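Local coordinates for protein N-acetylglucosaminidase (Paenibacillus barengoltzii, PDB 6INX) that probably hydrolyses N-acetylglucosamine-containing glycans as a family 18 glycoside hydrolase with a TIM-barrel fold, at residues Ala215-Phe220 against Ile230-Ala235; Met304-Lys309 against Asp336-Gly341. One frame throughout, in Å; residues are numbered along the deposited sequence.

Contact 1: residues Ala215-Phe220 against Ile230-Ala235; sequences ASVNLF and IVIGAA
Val-217, on helix 213-222, turns one methyl onto two isoleucines of strand 230-235. That methyl, CG2, lies 3.7 Å from CG2 of Ile-232, the tightest meeting of the pair of segments, and 4.3 Å from CG2 of Ile-230. The two isoleucines are alternate residues of the strand; both direct their CB toward the helix, and in each it is CG2 that meets the valine. The side chains of Val-217 and Ile-232 approach at a slant, methyl against methyl. In Ile-232, chi1 of 64° puts CG1 between the backbone N and the carbonyl carbon and leaves CG2 beside the N, the branch that meets the valine.

One turn further on, Phe-220 joins through its CB, which sits 4.3 Å from CD1 at the end of the extended Ile-230 chain. Its ring turns away from the strand, with Ser-216 O in plane at its edge, and packs on Leu-182, Tyr-164 and Ile-165. No hydrogen bond crosses here; the touching surface is wholly apolar and buried.

Helix and strand run nearly antiparallel, at 155°, as expected of the second half of a beta-alpha-beta crossover: strand 179-183, helix 213-222, strand 230-235. Strands 179-183 and 320-324 flank strand 230-235 in the barrel sheet, while helix 303-316 brings Tyr-312 to Val-217 and Val-313 to Ile-232.

Contact 2: residues Met304-Lys309 against Asp336-Gly341; sequences MSIRYK and DALYQG
In the helical layer that wraps the TIM barrel, Ile-306 of helix 303-316 packs against Ala-337 and Leu-338 of helix 333-341, the last helix of the modelled chain. One methyl does nearly all the touching. Ile-306 CG2 is 3.7 Å from Leu-338 CD1 and 4.1 Å from Ala-337 CB, and it also lies against the main chain where the two residues join, 3.8 Å from Leu-338 N. The reach follows from the isoleucine torsion: CG2 stands opposite its own backbone N and extends toward the second helix, while CG1 lies on the N side.

Leu-338 comes in across the isoleucine, the two side chains meeting at about a right angle. Its CG is also turned away from the backbone N (chi1 -158°), and CD1 is the branch that touches Ile-306. The same leucine packs on Val-321 and Phe-323 of strand 320-324 and on Cys-310, so it lies where the two helices meet strand 320-324.

Further along, the Arg-307 chain bends back toward Gly-341, its CD 4.7 Å from the glycine CA, a loose approach without a bond between them. NE of Arg-307 forms a salt bridge with Asp-311 of its own helix. Lys-314, a later residue of helix 303-316, adds a polar tie by hydrogen-bonding to Gly-341 O.

Small and branched apolar side chains thus join two successive helices around the strand that links them, an arrangement characteristic of the outer layer of a beta/alpha barrel.

Contact 1 closes before contact 2 opens, and the two follow each other round the barrel with centres about 15 Å apart. Helix 213-222, strand 230-235, helix 303-316, strand 320-324 and helix 333-341 come in that order along the chain, while the five-stranded antiparallel sheet is formed by strands between 230-235 and helix 303-316. Lys-309 connects the contacts: its NZ donates to Gly-233 O at 3.1 Å and makes a salt bridge with Asp-301, while its backbone O lies 4.0 Å from Ile-232 CD1. Helix 303-316 is therefore shared, packing on strand 230-235 and helix 213-222 of contact 1 and helix 333-341 of contact 2; together the contacts pack later helices round strands 230-235 and 320-324.

Contact 1: residues Ala215-Phe220 against Ile230-Ala235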
ATOM      1  N   ALA A 215       9.724   9.357   0.707  1.00 11.87           N
ATOM      2  CA  ALA A 215       9.663   8.204  -0.189  1.00 10.73           C
ATOM      3  C   ALA A 215       9.084   8.581  -1.549  1.00 12.77           C
ATOM      4  O   ALA A 215       9.516   8.052  -2.580  1.00 12.74           O
ATOM      5  CB  ALA A 215       8.857   7.066   0.440  1.00 14.13           C
ATOM      6  N   SER A 216       8.118   9.503  -1.570  1.00  9.78           N
ATOM      7  CA  SER A 216       7.508   9.937  -2.825  1.00  9.28           C
ATOM      8  C   SER A 216       8.509  10.696  -3.688  1.00 10.87           C
ATOM      9  O   SER A 216       8.642  10.416  -4.883  1.00 10.74           O
ATOM     10  CB  SER A 216       6.256  10.776  -2.530  1.00 10.22           C
ATOM     11  OG  SER A 216       5.647  11.218  -3.733  1.00  9.55           O
ATOM     12  N   VAL A 217       9.216  11.662  -3.092  1.00 10.55           N
ATOM     13  CA  VAL A 217      10.257  12.390  -3.811  1.00 10.81           C
ATOM     14  C   VAL A 217      11.267  11.418  -4.407  1.00 13.14           C
ATOM     15  O   VAL A 217      11.613  11.496  -5.589  1.00 13.76           O
ATOM     16  CB  VAL A 217      10.921  13.420  -2.880  1.00 11.97           C
ATOM     17  CG1 VAL A 217      12.147  14.038  -3.560  1.00 13.89           C
ATOM     18  CG2 VAL A 217       9.913  14.497  -2.458  1.00 13.66           C
ATOM     19  N   ASN A 218      11.722  10.459  -3.603  1.00 13.57           N
ATOM     20  CA  ASN A 218      12.665   9.470  -4.106  1.00 13.10           C
ATOM     21  C   ASN A 218      12.093   8.688  -5.291  1.00 14.27           C
ATOM     22  O   ASN A 218      12.800   8.449  -6.277  1.00 14.49           O
ATOM     23  CB  ASN A 218      13.094   8.555  -2.961  1.00 17.98           C
ATOM     24  CG  ASN A 218      14.069   9.234  -2.018  1.00 24.06           C
ATOM     25  OD1 ASN A 218      14.653  10.266  -2.350  1.00 30.81           O
ATOM     26  ND2 ASN A 218      14.245   8.663  -0.831  1.00 32.70           N
ATOM     27  N   LEU A 219      10.815   8.290  -5.226  1.00 12.95           N
ATOM     28  CA  LEU A 219      10.196   7.585  -6.351  1.00 12.66           C
ATOM     29  C   LEU A 219      10.218   8.431  -7.618  1.00 12.53           C
ATOM     30  O   LEU A 219      10.555   7.943  -8.705  1.00 13.81           O
ATOM     31  CB  LEU A 219       8.747   7.233  -6.014  1.00 14.00           C
ATOM     32  CG  LEU A 219       8.453   6.106  -5.033  1.00 15.24           C
ATOM     33  CD1 LEU A 219       6.942   5.977  -4.846  1.00 17.35           C
ATOM     34  CD2 LEU A 219       9.051   4.803  -5.530  1.00 21.56           C
ATOM     35  N   PHE A 220       9.840   9.703  -7.503  1.00 12.30           N
ATOM     36  CA  PHE A 220       9.754  10.549  -8.685  1.00 10.24           C
ATOM     37  C   PHE A 220      11.135  10.914  -9.223  1.00 10.81           C
ATOM     38  O   PHE A 220      11.317  11.013 -10.439  1.00 15.47           O
ATOM     39  CB  PHE A 220       8.905  11.786  -8.379  1.00 12.66           C
ATOM     40  CG  PHE A 220       7.424  11.522  -8.478  1.00 10.57           C
ATOM     41  CD1 PHE A 220       6.738  11.851  -9.635  1.00 11.21           C
ATOM     42  CD2 PHE A 220       6.733  10.902  -7.447  1.00 11.39           C
ATOM     43  CE1 PHE A 220       5.373  11.579  -9.753  1.00 12.48           C
ATOM     44  CE2 PHE A 220       5.366  10.634  -7.559  1.00 11.25           C
ATOM     45  CZ  PHE A 220       4.690  10.978  -8.714  1.00 11.53           C
ATOM     46  N   ILE A 230      10.306  19.510  -8.600  1.00 13.02           N
ATOM     47  CA  ILE A 230       9.439  18.826  -7.648  1.00 13.09           C
ATOM     48  C   ILE A 230       8.946  19.809  -6.601  1.00 14.04           C
ATOM     49  O   ILE A 230       9.744  20.396  -5.864  1.00 13.78           O
ATOM     50  CB  ILE A 230      10.147  17.631  -7.000  1.00 15.24           C
ATOM     51  CG1 ILE A 230      10.424  16.573  -8.069  1.00 14.46           C
ATOM     52  CG2 ILE A 230       9.289  17.065  -5.879  1.00 16.46           C
ATOM     53  CD1 ILE A 230      11.120  15.329  -7.561  1.00 16.86           C
ATOM     54  N   VAL A 231       7.627  19.946  -6.511  1.00 12.63           N
ATOM     55  CA  VAL A 231       6.953  20.735  -5.489  1.00 12.16           C
ATOM     56  C   VAL A 231       6.219  19.744  -4.589  1.00 12.49           C
ATOM     57  O   VAL A 231       5.419  18.939  -5.078  1.00 13.95           O
ATOM     58  CB  VAL A 231       5.981  21.731  -6.141  1.00 12.03           C
ATOM     59  CG1 VAL A 231       5.070  22.395  -5.103  1.00 13.55           C
ATOM     60  CG2 VAL A 231       6.759  22.775  -6.954  1.00 13.64           C
ATOM     61  N   ILE A 232       6.508  19.764  -3.281  1.00 11.59           N
ATOM     62  CA  ILE A 232       5.853  18.819  -2.368  1.00 11.11           C
ATOM     63  C   ILE A 232       4.574  19.410  -1.794  1.00 11.29           C
ATOM     64  O   ILE A 232       4.286  20.592  -1.990  1.00 12.98           O
ATOM     65  CB  ILE A 232       6.794  18.318  -1.256  1.00  9.38           C
ATOM     66  CG1 ILE A 232       7.214  19.479  -0.345  1.00 11.68           C
ATOM     67  CG2 ILE A 232       7.998  17.619  -1.864  1.00 11.10           C
ATOM     68  CD1 ILE A 232       7.852  19.035   0.981  1.00 12.33           C
ATOM     69  N   GLY A 233       3.792  18.598  -1.094  1.00 11.73           N
ATOM     70  CA  GLY A 233       2.462  18.986  -0.645  1.00 11.61           C
ATOM     71  C   GLY A 233       2.321  19.079   0.862  1.00 10.91           C
ATOM     72  O   GLY A 233       2.840  18.230   1.603  1.00 10.98           O
ATOM     73  N   ALA A 234       1.577  20.097   1.300  1.00 12.79           N
ATOM     74  CA  ALA A 234       1.144  20.289   2.675  1.00 10.41           C
ATOM     75  C   ALA A 234      -0.372  20.363   2.707  1.00 13.04           C
ATOM     76  O   ALA A 234      -1.007  20.875   1.778  1.00 13.21           O
ATOM     77  CB  ALA A 234       1.701  21.592   3.272  1.00 14.26           C
ATOM     78  N   ALA A 235      -0.952  19.863   3.785  1.00 11.70           N
ATOM     79  CA  ALA A 235      -2.395  19.770   3.915  1.00 10.76           C
ATOM     80  C   ALA A 235      -2.848  20.672   5.049  1.00 10.62           C
ATOM     81  O   ALA A 235      -2.334  20.572   6.166  1.00 12.25           O
ATOM     82  CB  ALA A 235      -2.818  18.330   4.204  1.00 11.89           C
TER

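Contact 2: residues Met304-Lys309 against Asp336-Gly341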
ATOM      1  N   MET A 304       4.745  23.028  12.915  1.00 14.75           N
ATOM      2  CA  MET A 304       5.951  22.250  13.198  1.00 17.91           C
ATOM      3  C   MET A 304       6.302  21.329  12.027  1.00 14.61           C
ATOM      4  O   MET A 304       7.444  21.314  11.550  1.00 14.86           O
ATOM      5  CB  MET A 304       5.731  21.452  14.487  1.00 21.37           C
ATOM      6  CG  MET A 304       6.954  20.826  15.133  1.00 22.31           C
ATOM      7  SD  MET A 304       6.535  20.098  16.744  1.00 23.93           S
ATOM      8  CE  MET A 304       6.312  21.567  17.748  1.00 26.82           C
ATOM      9  N   SER A 305       5.329  20.565  11.535  1.00 13.05           N
ATOM     10  CA  SER A 305       5.611  19.693  10.399  1.00 13.46           C
ATOM     11  C   SER A 305       5.892  20.498   9.132  1.00 11.22           C
ATOM     12  O   SER A 305       6.741  20.113   8.324  1.00 12.54           O
ATOM     13  CB  SER A 305       4.463  18.702  10.191  1.00 13.42           C
ATOM     14  OG  SER A 305       3.226  19.357   9.956  1.00 13.47           O
ATOM     15  N   ILE A 306       5.211  21.634   8.960  1.00 13.07           N
ATOM     16  CA  ILE A 306       5.487  22.487   7.811  1.00 14.29           C
ATOM     17  C   ILE A 306       6.926  23.008   7.845  1.00 13.91           C
ATOM     18  O   ILE A 306       7.617  23.008   6.819  1.00 14.91           O
ATOM     19  CB  ILE A 306       4.437  23.607   7.704  1.00 14.58           C
ATOM     20  CG1 ILE A 306       3.105  23.031   7.209  1.00 17.01           C
ATOM     21  CG2 ILE A 306       4.919  24.727   6.787  1.00 17.29           C
ATOM     22  CD1 ILE A 306       1.955  24.039   7.274  1.00 18.09           C
ATOM     23  N   ARG A 307       7.424  23.432   9.023  1.00 14.71           N
ATOM     24  CA  ARG A 307       8.826  23.868   9.071  1.00 16.49           C
ATOM     25  C   ARG A 307       9.756  22.741   8.660  1.00 14.85           C
ATOM     26  O   ARG A 307      10.716  22.960   7.917  1.00 16.35           O
ATOM     27  CB  ARG A 307       9.233  24.422  10.452  1.00 18.78           C
ATOM     28  CG  ARG A 307      10.761  24.677  10.699  1.00 27.97           C
ATOM     29  CD  ARG A 307      11.180  25.800   9.775  1.00 29.77           C
ATOM     30  NE  ARG A 307      12.561  26.224   9.871  1.00 37.24           N
ATOM     31  CZ  ARG A 307      12.970  27.381  10.402  1.00 41.94           C
ATOM     32  NH1 ARG A 307      12.097  28.267  10.906  1.00 42.86           N
ATOM     33  NH2 ARG A 307      14.285  27.675  10.395  1.00 47.50           N
ATOM     34  N   TYR A 308       9.490  21.520   9.135  1.00 14.55           N
ATOM     35  CA  TYR A 308      10.326  20.397   8.729  1.00 14.61           C
ATOM     36  C   TYR A 308      10.246  20.160   7.224  1.00 12.94           C
ATOM     37  O   TYR A 308      11.260  19.865   6.583  1.00 14.51           O
ATOM     38  CB  TYR A 308       9.943  19.129   9.496  1.00 13.53           C
ATOM     39  CG  TYR A 308      10.593  19.009  10.861  1.00 14.00           C
ATOM     40  CD1 TYR A 308      11.939  18.682  10.982  1.00 19.06           C
ATOM     41  CD2 TYR A 308       9.854  19.204  12.021  1.00 15.79           C
ATOM     42  CE1 TYR A 308      12.538  18.567  12.231  1.00 21.12           C
ATOM     43  CE2 TYR A 308      10.445  19.088  13.279  1.00 16.18           C
ATOM     44  CZ  TYR A 308      11.786  18.774  13.370  1.00 18.42           C
ATOM     45  OH  TYR A 308      12.385  18.657  14.612  1.00 18.40           O
ATOM     46  N   LYS A 309       9.055  20.303   6.640  1.00 16.06           N
ATOM     47  CA  LYS A 309       8.917  20.137   5.195  1.00 15.58           C
ATOM     48  C   LYS A 309       9.707  21.196   4.436  1.00 13.92           C
ATOM     49  O   LYS A 309      10.343  20.896   3.420  1.00 12.57           O
ATOM     50  CB  LYS A 309       7.440  20.175   4.801  1.00 11.92           C
ATOM     51  CG  LYS A 309       6.639  18.947   5.256  1.00 13.94           C
ATOM     52  CD  LYS A 309       5.210  18.974   4.720  1.00 12.23           C
ATOM     53  CE  LYS A 309       4.445  17.724   5.165  1.00 13.13           C
ATOM     54  NZ  LYS A 309       3.054  17.645   4.610  1.00 12.32           N
ATOM     55  N   ASP A 336       1.453  31.378   6.852  1.00 14.77           N
ATOM     56  CA  ASP A 336       2.576  32.133   7.404  1.00 17.69           C
ATOM     57  C   ASP A 336       3.783  31.234   7.659  1.00 15.51           C
ATOM     58  O   ASP A 336       4.920  31.595   7.333  1.00 17.65           O
ATOM     59  CB  ASP A 336       2.141  32.825   8.693  1.00 20.99           C
ATOM     60  CG  ASP A 336       2.576  34.269   8.751  1.00 25.05           C
ATOM     61  OD1 ASP A 336       2.774  34.873   7.676  1.00 28.95           O
ATOM     62  OD2 ASP A 336       2.728  34.799   9.872  1.00 28.33           O
ATOM     63  N   ALA A 337       3.553  30.045   8.226  1.00 17.81           N
ATOM     64  CA  ALA A 337       4.648  29.120   8.487  1.00 18.48           C
ATOM     65  C   ALA A 337       5.344  28.702   7.198  1.00 15.99           C
ATOM     66  O   ALA A 337       6.577  28.595   7.151  1.00 17.67           O
ATOM     67  CB  ALA A 337       4.122  27.891   9.231  1.00 17.51           C
ATOM     68  N   LEU A 338       4.568  28.457   6.136  1.00 16.50           N
ATOM     69  CA  LEU A 338       5.152  28.104   4.848  1.00 16.65           C
ATOM     70  C   LEU A 338       5.975  29.258   4.293  1.00 14.59           C
ATOM     71  O   LEU A 338       7.112  29.071   3.834  1.00 17.02           O
ATOM     72  CB  LEU A 338       4.028  27.732   3.875  1.00 17.51           C
ATOM     73  CG  LEU A 338       4.374  26.867   2.676  1.00 27.03           C
ATOM     74  CD1 LEU A 338       4.936  25.565   3.170  1.00 23.28           C
ATOM     75  CD2 LEU A 338       3.116  26.629   1.844  1.00 24.95           C
ATOM     76  N   TYR A 339       5.410  30.466   4.324  1.00 15.16           N
ATOM     77  CA  TYR A 339       6.117  31.643   3.829  1.00 17.62           C
ATOM     78  C   TYR A 339       7.421  31.876   4.586  1.00 18.77           C
ATOM     79  O   TYR A 339       8.463  32.152   3.978  1.00 17.40           O
ATOM     80  CB  TYR A 339       5.199  32.859   3.943  1.00 17.99           C
ATOM     81  CG  TYR A 339       5.869  34.162   3.592  1.00 21.99           C
ATOM     82  CD1 TYR A 339       6.208  34.455   2.277  1.00 23.15           C
ATOM     83  CD2 TYR A 339       6.155  35.102   4.572  1.00 26.73           C
ATOM     84  CE1 TYR A 339       6.822  35.647   1.948  1.00 26.62           C
ATOM     85  CE2 TYR A 339       6.768  36.295   4.254  1.00 26.05           C
ATOM     86  CZ  TYR A 339       7.098  36.561   2.940  1.00 31.75           C
ATOM     87  OH  TYR A 339       7.708  37.753   2.614  1.00 37.69           O
ATOM     88  N   GLN A 340       7.389  31.759   5.914  1.00 18.29           N
ATOM     89  CA  GLN A 340       8.600  31.957   6.707  1.00 18.07           C
ATOM     90  C   GLN A 340       9.629  30.870   6.442  1.00 23.50           C
ATOM     91  O   GLN A 340      10.835  31.134   6.457  1.00 19.85           O
ATOM     92  CB  GLN A 340       8.255  31.944   8.190  1.00 21.96           C
ATOM     93  CG  GLN A 340       7.381  33.069   8.649  1.00 20.84           C
ATOM     94  CD  GLN A 340       6.822  32.786  10.024  1.00 23.72           C
ATOM     95  OE1 GLN A 340       7.112  31.740  10.618  1.00 27.33           O
ATOM     96  NE2 GLN A 340       6.000  33.693  10.528  1.00 25.43           N
ATOM     97  N   GLY A 341       9.174  29.632   6.235  1.00 19.39           N
ATOM     98  CA  GLY A 341      10.094  28.525   6.073  1.00 19.63           C
ATOM     99  C   GLY A 341      10.819  28.502   4.748  1.00 19.74           C
ATOM    100  O   GLY A 341      11.827  27.799   4.623  1.00 26.00           O
TER